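Long-range contacts in nucleoprotein (Rift valley fever virus, PDB 3OV9), which encapsidates the viral genomic RNA, protecting it from nucleases and forming with it the ribonucleoprotein that serves as template for transcription and replication: residues I39-Q44 with D100-S105; P141-H146 with K219-V224; H169-L174 with A238-T243. All blocks are in the same frame, centred on the assembly; numbering follows the deposited sequence.

Contact 1: residues I39-Q44 with D100-S105; sequences IELLKQ and DELTLS
L41, from the middle of helix 35-46, packs against L102 in the non-helical residues that lead into helix 104-110, an apolar helix-to-loop contact within the orthogonal helical bundle of this nucleoprotein. Followed outward, L41 begins with CB, which sits against the branch point of L102, 3.9 Å from its CG and about equally close to both of that leucine's methyls. Beyond it the side chain runs on toward D100: with CG set beside its own backbone N (chi1 -68°), L41 carries CD1 past L102 to the backbone before it. There the methyl lies 3.6 Å from the carbonyl oxygen of D100 and 4.1 Å from E101 N, a van der Waals approach to the peptide that joins these two residues.

L102 itself is buried, and V38 and Y45 of the same helix 35-46 add to its surroundings. The carboxylates of the loop have partners outside the two segments: D100 makes a salt bridge with R37 and E101 one with K93. At the loop's end, T103 N-caps helix 104-110 through OG1 and the backbone N of R106, a residue that, like S105, probably binds RNA. Other residues of helix 35-46, I39, E40 and K43, pack on R8, Y4 and L7 of a second subunit. L42 closes the apolar group, its CD2 lying 4.0 Å from L102 CD1.

Contact 2: residues P141-H146 with K219-V224; sequences PRHMMH and KAFGLV
The rings of H143 and F221 lie nearly parallel, their planes only 14° apart, in an offset stack with centroids separated by 4.4 Å. The displacement brings the imidazole CD2 over the phenyl face near its rim, 3.4 Å from F221 CG, while the root of the phenylalanine side chain lies across the histidine face. F221 CB consequently stands over the centre of the imidazole, 3.7 Å from its centroid and 10° off the ring normal, as a CH-pi contact. In both residues CG lies beside the backbone N, which carries each ring toward the other segment, and the second torsions (chi2 -14° in F221) turn their planes nearly parallel across the gap between a 3-10 turn, residues 142-144, and the C-terminal end of helix 211-220.

Next to the stack, L223 points its two methyls at different partners. CD2 presses on the proline ring, 3.5 Å from P141 CB, and is also met by the methyl CE of M144 at 4.2 Å; L223 CD1 comes to 4.2 Å from H143 CB. The aromatic and the aliphatic half of the contact flank the end of the helix, a Schellman motif at G222, and the residues on either side of that glycine, F221 and L223, both direct their side chains to the 3-10 turn. V234 of helix 232-243 touches P141, M144 and L223, while in helix 112-122 V120 touches H143 and C116 touches F221.

The two segments are thus joined by ring stacking, CH-pi contact and methyl packing, with neither a hydrogen bond nor a salt bridge between them, a union that depends on shape and dispersion more than on charge.

Contact 3: residues H169-L174 with A238-T243; sequences HSLYLL and AQAYKT
Y241 lays its ring against the backbone of S170 and L171, where helix 232-243 packs on the long helix 159-180. The two helical segments run at 50° to one another, with axes approaching to 8.5 Å, and the CA atoms of L171 and Y241 come as close as 5.1 Å. S170 CB sits over one face of the tyrosine ring, 3.7 Å from the centroid of the Y241 ring and displaced toward the phenol end, in a CH-pi contact. Around the same ring, the backbone contributes as well: S170 O lies 3.5 Å from Y241 CE1, and L171 N lies 3.6 Å from Y241 CD1. Extension of the tyrosine away from its own helix, with CG opposite the backbone N (chi1 -176°), delivers the ring to this place. L171 belongs to the same tight part: it reaches along helix 232-243, its CD2 resting 4.0 Å from A240 CB and its CD1 3.8 Å from the backbone N of Y241.

Packing is looser at L174, which meets the ring only through CD2, at 4.3 Å from Y241 CE1. Beyond A240 and Y241, which are themselves partly exposed, the turn of helix 232-243 bearing Q239 and K242 faces solvent. M200 and V192 of helix 189-204 touch S170 and L174, respectively.

Polar needs are met outside the pair: S170 OG bonds to L166 O in the preceding turn, leaving its CB for the aromatic face. K189 makes a cation-pi contact with Y241 and also donates to Y241 O, so the ring probably serves two chemistries at once, dispersion with the serine carbon and electrostatic attraction to the lysine.

In the fold
From the N terminus, contact 1 closes first: helix 35-46, within the region essential for oligomerization, meets the approach to helix 104-110, closing a mostly helical loop of 55 residues. It is complete before the chain reaches residues 141-146, so it stands in series with the other two. Contacts 2 and 3 cross, their segments alternating as 141-146, 169-174, 219-224 and 238-243. They also touch, M144 O probably accepting a hydrogen bond from H169 ND1 at 3.0 Å. Together they tie the loop before helix 159-180, that helix, and the successive helices 211-220 and 232-243 into one unit, on the other side of the chain's centre from contact 1 in the case of contact 3.

Contact 1: residues I39-Q44 with D100-S105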
loop_
_atom_site.group_PDB
_atom_site.type_symbol
_atom_site.label_atom_id
_atom_site.label_comp_id
_atom_site.label_asym_id
_atom_site.label_seq_id
_atom_site.Cartn_x
_atom_site.Cartn_y
_atom_site.Cartn_z
ATOM N N ILE A 39 33.313 17.036 -23.798
ATOM C CA ILE A 39 34.734 17.351 -23.979
ATOM C C ILE A 39 34.966 18.868 -24.038
ATOM O O ILE A 39 35.947 19.371 -23.487
ATOM C CB ILE A 39 35.327 16.624 -25.211
ATOM C CG1 ILE A 39 35.238 15.106 -25.014
ATOM C CG2 ILE A 39 36.786 17.033 -25.457
ATOM C CD1 ILE A 39 35.464 14.305 -26.260
ATOM N N GLU A 40 34.052 19.591 -24.685
ATOM C CA GLU A 40 34.131 21.053 -24.730
ATOM C C GLU A 40 34.121 21.648 -23.325
ATOM O O GLU A 40 34.938 22.517 -23.012
ATOM C CB GLU A 40 32.993 21.648 -25.566
ATOM C CG GLU A 40 33.107 23.163 -25.779
ATOM C CD GLU A 40 32.049 23.716 -26.716
ATOM O OE1 GLU A 40 30.896 23.235 -26.680
ATOM O OE2 GLU A 40 32.372 24.649 -27.484
ATOM N N LEU A 41 33.203 21.166 -22.490
ATOM C CA LEU A 41 33.076 21.629 -21.106
ATOM C C LEU A 41 34.292 21.267 -20.254
ATOM O O LEU A 41 34.727 22.074 -19.429
ATOM C CB LEU A 41 31.788 21.106 -20.462
ATOM C CG LEU A 41 30.456 21.650 -20.998
ATOM C CD1 LEU A 41 29.303 20.826 -20.461
ATOM C CD2 LEU A 41 30.262 23.128 -20.670
ATOM N N LEU A 42 34.842 20.069 -20.469
ATOM C CA LEU A 42 36.063 19.636 -19.774
ATOM C C LEU A 42 37.242 20.564 -20.059
ATOM O O LEU A 42 37.920 21.008 -19.131
ATOM C CB LEU A 42 36.436 18.193 -20.139
ATOM C CG LEU A 42 35.576 17.062 -19.567
ATOM C CD1 LEU A 42 35.936 15.742 -20.228
ATOM C CD2 LEU A 42 35.713 16.963 -18.047
ATOM N N LYS A 43 37.467 20.850 -21.341
ATOM C CA LYS A 43 38.531 21.753 -21.790
ATOM C C LYS A 43 38.334 23.172 -21.258
ATOM O O LYS A 43 39.292 23.815 -20.815
ATOM C CB LYS A 43 38.598 21.773 -23.322
ATOM C CG LYS A 43 39.185 20.511 -23.959
ATOM C CD LYS A 43 40.631 20.706 -24.407
ATOM C CE LYS A 43 40.719 21.387 -25.764
ATOM N NZ LYS A 43 42.122 21.544 -26.249
ATOM N N GLN A 44 37.087 23.645 -21.303
ATOM C CA GLN A 44 36.717 24.981 -20.833
ATOM C C GLN A 44 36.989 25.165 -19.340
ATOM O O GLN A 44 37.661 26.118 -18.945
ATOM C CB GLN A 44 35.241 25.267 -21.137
ATOM C CG GLN A 44 34.731 26.608 -20.613
ATOM C CD GLN A 44 33.223 26.711 -20.656
ATOM O OE1 GLN A 44 32.620 26.771 -21.729
ATOM N NE2 GLN A 44 32.601 26.733 -19.486
ATOM N N ASP A 100 24.362 20.959 -21.033
ATOM C CA ASP A 100 25.355 21.937 -20.597
ATOM C C ASP A 100 25.931 21.632 -19.213
ATOM O O ASP A 100 26.643 22.458 -18.639
ATOM C CB ASP A 100 24.757 23.348 -20.636
ATOM C CG ASP A 100 24.337 23.768 -22.037
ATOM O OD1 ASP A 100 25.144 23.615 -22.982
ATOM O OD2 ASP A 100 23.197 24.257 -22.192
ATOM N N GLU A 101 25.620 20.447 -18.689
ATOM C CA GLU A 101 26.117 20.020 -17.380
ATOM C C GLU A 101 26.942 18.740 -17.480
ATOM O O GLU A 101 26.574 17.803 -18.197
ATOM C CB GLU A 101 24.961 19.805 -16.400
ATOM C CG GLU A 101 24.085 21.037 -16.138
ATOM C CD GLU A 101 24.672 22.003 -15.120
ATOM O OE1 GLU A 101 25.783 21.755 -14.600
ATOM O OE2 GLU A 101 24.009 23.022 -14.837
ATOM N N LEU A 102 28.052 18.712 -16.748
ATOM C CA LEU A 102 28.897 17.526 -16.649
ATOM C C LEU A 102 28.461 16.627 -15.500
ATOM O O LEU A 102 27.985 17.107 -14.465
ATOM C CB LEU A 102 30.364 17.922 -16.444
ATOM C CG LEU A 102 31.145 18.536 -17.606
ATOM C CD1 LEU A 102 32.487 19.064 -17.117
ATOM C CD2 LEU A 102 31.344 17.527 -18.728
ATOM N N THR A 103 28.614 15.321 -15.709
ATOM C CA THR A 103 28.508 14.315 -14.651
ATOM C C THR A 103 29.697 13.375 -14.809
ATOM O O THR A 103 30.326 13.337 -15.871
ATOM C CB THR A 103 27.212 13.472 -14.739
ATOM O OG1 THR A 103 27.247 12.641 -15.909
ATOM C CG2 THR A 103 25.973 14.353 -14.769
ATOM N N LEU A 104 29.997 12.615 -13.759
ATOM C CA LEU A 104 31.087 11.640 -13.800
ATOM C C LEU A 104 30.881 10.568 -14.878
ATOM O O LEU A 104 31.817 10.235 -15.606
ATOM C CB LEU A 104 31.292 10.995 -12.420
ATOM C CG LEU A 104 31.688 11.923 -11.266
ATOM C CD1 LEU A 104 31.625 11.175 -9.944
ATOM C CD2 LEU A 104 33.070 12.524 -11.469
ATOM N N SER A 105 29.656 10.053 -14.989
ATOM C CA SER A 105 29.328 9.023 -15.981
ATOM C C SER A 105 29.515 9.531 -17.410
ATOM O O SER A 105 29.944 8.783 -18.289
ATOM C CB SER A 105 27.897 8.510 -15.794
ATOM O OG SER A 105 27.768 7.762 -14.598
#

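Contact 2: residues P141-H146 with K219-V224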
loop_
_atom_site.group_PDB
_atom_site.type_symbol
_atom_site.label_atom_id
_atom_site.label_comp_id
_atom_site.label_asym_id
_atom_site.label_seq_id
_atom_site.Cartn_x
_atom_site.Cartn_y
_atom_site.Cartn_z
ATOM N N PRO A 141 35.417 -10.526 -21.020
ATOM C CA PRO A 141 36.199 -9.366 -21.444
ATOM C C PRO A 141 36.011 -8.142 -20.547
ATOM O O PRO A 141 34.916 -7.576 -20.475
ATOM C CB PRO A 141 35.665 -9.080 -22.855
ATOM C CG PRO A 141 35.081 -10.360 -23.308
ATOM C CD PRO A 141 34.489 -10.967 -22.076
ATOM N N ARG A 142 37.089 -7.742 -19.880
ATOM C CA ARG A 142 37.065 -6.601 -18.968
ATOM C C ARG A 142 36.705 -5.288 -19.664
ATOM O O ARG A 142 36.041 -4.443 -19.079
ATOM C CB ARG A 142 38.394 -6.474 -18.212
ATOM C CG ARG A 142 38.438 -7.198 -16.858
ATOM C CD ARG A 142 38.148 -8.684 -16.985
ATOM N NE ARG A 142 38.450 -9.430 -15.762
ATOM C CZ ARG A 142 38.038 -10.673 -15.525
ATOM N NH1 ARG A 142 37.291 -11.315 -16.414
ATOM N NH2 ARG A 142 38.364 -11.275 -14.388
ATOM N N HIS A 143 37.127 -5.135 -20.920
ATOM C CA HIS A 143 36.835 -3.929 -21.701
ATOM C C HIS A 143 35.333 -3.639 -21.846
ATOM O O HIS A 143 34.946 -2.499 -22.117
ATOM C CB HIS A 143 37.474 -4.022 -23.094
ATOM C CG HIS A 143 38.972 -4.006 -23.079
ATOM N ND1 HIS A 143 39.725 -5.155 -22.980
ATOM C CD2 HIS A 143 39.854 -2.982 -23.164
ATOM C CE1 HIS A 143 41.008 -4.841 -22.999
ATOM N NE2 HIS A 143 41.114 -3.529 -23.110
ATOM N N MET A 144 34.505 -4.668 -21.667
ATOM C CA MET A 144 33.050 -4.552 -21.822
ATOM C C MET A 144 32.329 -4.164 -20.525
ATOM O O MET A 144 31.110 -3.971 -20.523
ATOM C CB MET A 144 32.458 -5.869 -22.353
ATOM C CG MET A 144 32.811 -6.214 -23.797
ATOM S SD MET A 144 31.975 -7.705 -24.379
ATOM C CE MET A 144 32.175 -7.503 -26.153
ATOM N N MET A 145 33.078 -4.042 -19.432
ATOM C CA MET A 145 32.483 -3.912 -18.099
ATOM C C MET A 145 32.181 -2.475 -17.656
ATOM O O MET A 145 32.450 -2.089 -16.517
ATOM C CB MET A 145 33.331 -4.653 -17.056
ATOM C CG MET A 145 33.345 -6.162 -17.241
ATOM S SD MET A 145 34.317 -7.028 -15.988
ATOM C CE MET A 145 33.415 -6.591 -14.502
ATOM N N HIS A 146 31.614 -1.691 -18.569
ATOM C CA HIS A 146 30.999 -0.401 -18.237
ATOM C C HIS A 146 30.053 -0.012 -19.373
ATOM O O HIS A 146 30.311 -0.370 -20.524
ATOM C CB HIS A 146 32.050 0.688 -18.001
ATOM C CG HIS A 146 31.525 1.865 -17.238
ATOM N ND1 HIS A 146 31.130 3.035 -17.851
ATOM C CD2 HIS A 146 31.289 2.037 -15.915
ATOM C CE1 HIS A 146 30.701 3.886 -16.938
ATOM N NE2 HIS A 146 30.783 3.304 -15.754
ATOM N N LYS A 219 39.493 -4.058 -32.111
ATOM C CA LYS A 219 40.627 -4.887 -32.500
ATOM C C LYS A 219 41.767 -4.759 -31.489
ATOM O O LYS A 219 42.336 -5.767 -31.055
ATOM C CB LYS A 219 41.110 -4.507 -33.904
ATOM C CG LYS A 219 41.959 -5.577 -34.569
ATOM C CD LYS A 219 42.837 -4.999 -35.671
ATOM C CE LYS A 219 43.617 -6.093 -36.390
ATOM N NZ LYS A 219 44.439 -6.920 -35.459
ATOM N N ALA A 220 42.087 -3.520 -31.116
ATOM C CA ALA A 220 43.130 -3.244 -30.128
ATOM C C ALA A 220 42.811 -3.868 -28.772
ATOM O O ALA A 220 43.718 -4.335 -28.082
ATOM C CB ALA A 220 43.361 -1.747 -29.983
ATOM N N PHE A 221 41.528 -3.882 -28.407
ATOM C CA PHE A 221 41.078 -4.476 -27.139
ATOM C C PHE A 221 41.058 -6.006 -27.183
ATOM O O PHE A 221 40.798 -6.652 -26.167
ATOM C CB PHE A 221 39.678 -3.974 -26.739
ATOM C CG PHE A 221 39.580 -2.483 -26.504
ATOM C CD1 PHE A 221 40.715 -1.684 -26.368
ATOM C CD2 PHE A 221 38.327 -1.885 -26.377
ATOM C CE1 PHE A 221 40.600 -0.310 -26.143
ATOM C CE2 PHE A 221 38.202 -0.514 -26.149
ATOM C CZ PHE A 221 39.341 0.273 -26.030
ATOM N N GLY A 222 41.313 -6.580 -28.359
ATOM C CA GLY A 222 41.306 -8.032 -28.540
ATOM C C GLY A 222 39.922 -8.656 -28.586
ATOM O O GLY A 222 39.771 -9.861 -28.376
ATOM N N LEU A 223 38.913 -7.837 -28.873
ATOM C CA LEU A 223 37.522 -8.285 -28.897
ATOM C C LEU A 223 37.099 -8.825 -30.262
ATOM O O LEU A 223 36.183 -9.643 -30.355
ATOM C CB LEU A 223 36.592 -7.152 -28.456
ATOM C CG LEU A 223 36.818 -6.631 -27.036
ATOM C CD1 LEU A 223 36.076 -5.330 -26.808
ATOM C CD2 LEU A 223 36.393 -7.677 -26.016
ATOM N N VAL A 224 37.759 -8.345 -31.314
ATOM C CA VAL A 224 37.551 -8.857 -32.671
ATOM C C VAL A 224 38.895 -9.056 -33.367
ATOM O O VAL A 224 39.893 -8.442 -32.981
ATOM C CB VAL A 224 36.651 -7.927 -33.547
ATOM C CG1 VAL A 224 35.244 -7.796 -32.962
ATOM C CG2 VAL A 224 37.298 -6.552 -33.765
#

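Contact 3: residues H169-L174 with A238-T243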
loop_
_atom_site.group_PDB
_atom_site.type_symbol
_atom_site.label_atom_id
_atom_site.label_comp_id
_atom_site.label_asym_id
_atom_site.label_seq_id
_atom_site.Cartn_x
_atom_site.Cartn_y
_atom_site.Cartn_z
ATOM N N HIS A 169 28.255 -8.002 -24.194
ATOM C CA HIS A 169 28.209 -6.781 -23.383
ATOM C C HIS A 169 26.962 -6.758 -22.496
ATOM O O HIS A 169 27.024 -6.330 -21.340
ATOM C CB HIS A 169 28.263 -5.548 -24.300
ATOM C CG HIS A 169 28.100 -4.234 -23.592
ATOM N ND1 HIS A 169 28.886 -3.852 -22.524
ATOM C CD2 HIS A 169 27.260 -3.199 -23.827
ATOM C CE1 HIS A 169 28.525 -2.646 -22.123
ATOM N NE2 HIS A 169 27.540 -2.227 -22.896
ATOM N N SER A 170 25.845 -7.238 -23.040
ATOM C CA SER A 170 24.566 -7.272 -22.321
ATOM C C SER A 170 24.575 -8.208 -21.107
ATOM O O SER A 170 23.807 -8.002 -20.160
ATOM C CB SER A 170 23.418 -7.627 -23.267
ATOM O OG SER A 170 23.220 -6.603 -24.233
ATOM N N LEU A 171 25.441 -9.225 -21.131
ATOM C CA LEU A 171 25.612 -10.106 -19.971
ATOM C C LEU A 171 26.066 -9.296 -18.760
ATOM O O LEU A 171 25.503 -9.439 -17.671
ATOM C CB LEU A 171 26.593 -11.251 -20.261
ATOM C CG LEU A 171 26.745 -12.312 -19.159
ATOM C CD1 LEU A 171 25.534 -13.243 -19.110
ATOM C CD2 LEU A 171 28.031 -13.113 -19.335
ATOM N N TYR A 172 27.071 -8.438 -18.962
ATOM C CA TYR A 172 27.518 -7.507 -17.925
ATOM C C TYR A 172 26.426 -6.514 -17.519
ATOM O O TYR A 172 26.226 -6.268 -16.329
ATOM C CB TYR A 172 28.789 -6.752 -18.350
ATOM C CG TYR A 172 28.939 -5.408 -17.667
ATOM C CD1 TYR A 172 29.470 -5.308 -16.378
ATOM C CD2 TYR A 172 28.525 -4.236 -18.301
ATOM C CE1 TYR A 172 29.594 -4.072 -15.745
ATOM C CE2 TYR A 172 28.638 -3.003 -17.678
ATOM C CZ TYR A 172 29.172 -2.924 -16.404
ATOM O OH TYR A 172 29.284 -1.693 -15.798
ATOM N N LEU A 173 25.740 -5.938 -18.509
ATOM C CA LEU A 173 24.720 -4.916 -18.254
ATOM C C LEU A 173 23.569 -5.464 -17.419
ATOM O O LEU A 173 22.979 -4.739 -16.617
ATOM C CB LEU A 173 24.189 -4.319 -19.560
ATOM C CG LEU A 173 25.105 -3.380 -20.351
ATOM C CD1 LEU A 173 24.450 -3.031 -21.674
ATOM C CD2 LEU A 173 25.423 -2.116 -19.565
ATOM N N LEU A 174 23.268 -6.745 -17.616
ATOM C CA LEU A 174 22.256 -7.452 -16.831
ATOM C C LEU A 174 22.641 -7.523 -15.353
ATOM O O LEU A 174 21.822 -7.230 -14.480
ATOM C CB LEU A 174 22.037 -8.859 -17.401
ATOM C CG LEU A 174 21.050 -9.814 -16.717
ATOM C CD1 LEU A 174 19.628 -9.268 -16.749
ATOM C CD2 LEU A 174 21.112 -11.186 -17.375
ATOM N N ALA A 238 28.345 -14.239 -25.229
ATOM C CA ALA A 238 27.111 -14.101 -26.004
ATOM C C ALA A 238 26.180 -15.286 -25.759
ATOM O O ALA A 238 24.973 -15.107 -25.567
ATOM C CB ALA A 238 27.423 -13.959 -27.495
ATOM N N GLN A 239 26.754 -16.489 -25.755
ATOM C CA GLN A 239 26.017 -17.715 -25.463
ATOM C C GLN A 239 25.499 -17.710 -24.022
ATOM O O GLN A 239 24.364 -18.116 -23.766
ATOM C CB GLN A 239 26.894 -18.947 -25.739
ATOM C CG GLN A 239 26.326 -20.298 -25.266
ATOM C CD GLN A 239 25.012 -20.690 -25.935
ATOM O OE1 GLN A 239 24.173 -21.355 -25.326
ATOM N NE2 GLN A 239 24.832 -20.291 -27.188
ATOM N N ALA A 240 26.327 -17.232 -23.097
ATOM C CA ALA A 240 25.933 -17.105 -21.692
ATOM C C ALA A 240 24.733 -16.171 -21.506
ATOM O O ALA A 240 23.863 -16.438 -20.676
ATOM C CB ALA A 240 27.112 -16.654 -20.837
ATOM N N TYR A 241 24.679 -15.089 -22.284
ATOM C CA TYR A 241 23.549 -14.155 -22.230
ATOM C C TYR A 241 22.246 -14.780 -22.734
ATOM O O TYR A 241 21.172 -14.508 -22.190
ATOM C CB TYR A 241 23.852 -12.861 -22.994
ATOM C CG TYR A 241 22.753 -11.821 -22.889
ATOM C CD1 TYR A 241 22.496 -11.170 -21.681
ATOM C CD2 TYR A 241 21.969 -11.489 -23.996
ATOM C CE1 TYR A 241 21.487 -10.220 -21.576
ATOM C CE2 TYR A 241 20.955 -10.537 -23.900
ATOM C CZ TYR A 241 20.723 -9.908 -22.687
ATOM O OH TYR A 241 19.726 -8.966 -22.583
ATOM N N LYS A 242 22.350 -15.609 -23.774
ATOM C CA LYS A 242 21.200 -16.325 -24.335
ATOM C C LYS A 242 20.488 -17.178 -23.290
ATOM O O LYS A 242 19.258 -17.187 -23.223
ATOM C CB LYS A 242 21.634 -17.215 -25.504
ATOM C CG LYS A 242 21.789 -16.495 -26.827
ATOM C CD LYS A 242 22.650 -17.300 -27.784
ATOM C CE LYS A 242 22.909 -16.535 -29.070
ATOM N NZ LYS A 242 23.816 -17.293 -29.975
ATOM N N THR A 243 21.271 -17.881 -22.475
ATOM C CA THR A 243 20.734 -18.823 -21.493
ATOM C C THR A 243 20.602 -18.213 -20.091
ATOM O O THR A 243 20.130 -18.875 -19.162
ATOM C CB THR A 243 21.578 -20.123 -21.433
ATOM O OG1 THR A 243 22.939 -19.803 -21.125
ATOM C CG2 THR A 243 21.528 -20.860 -22.769
#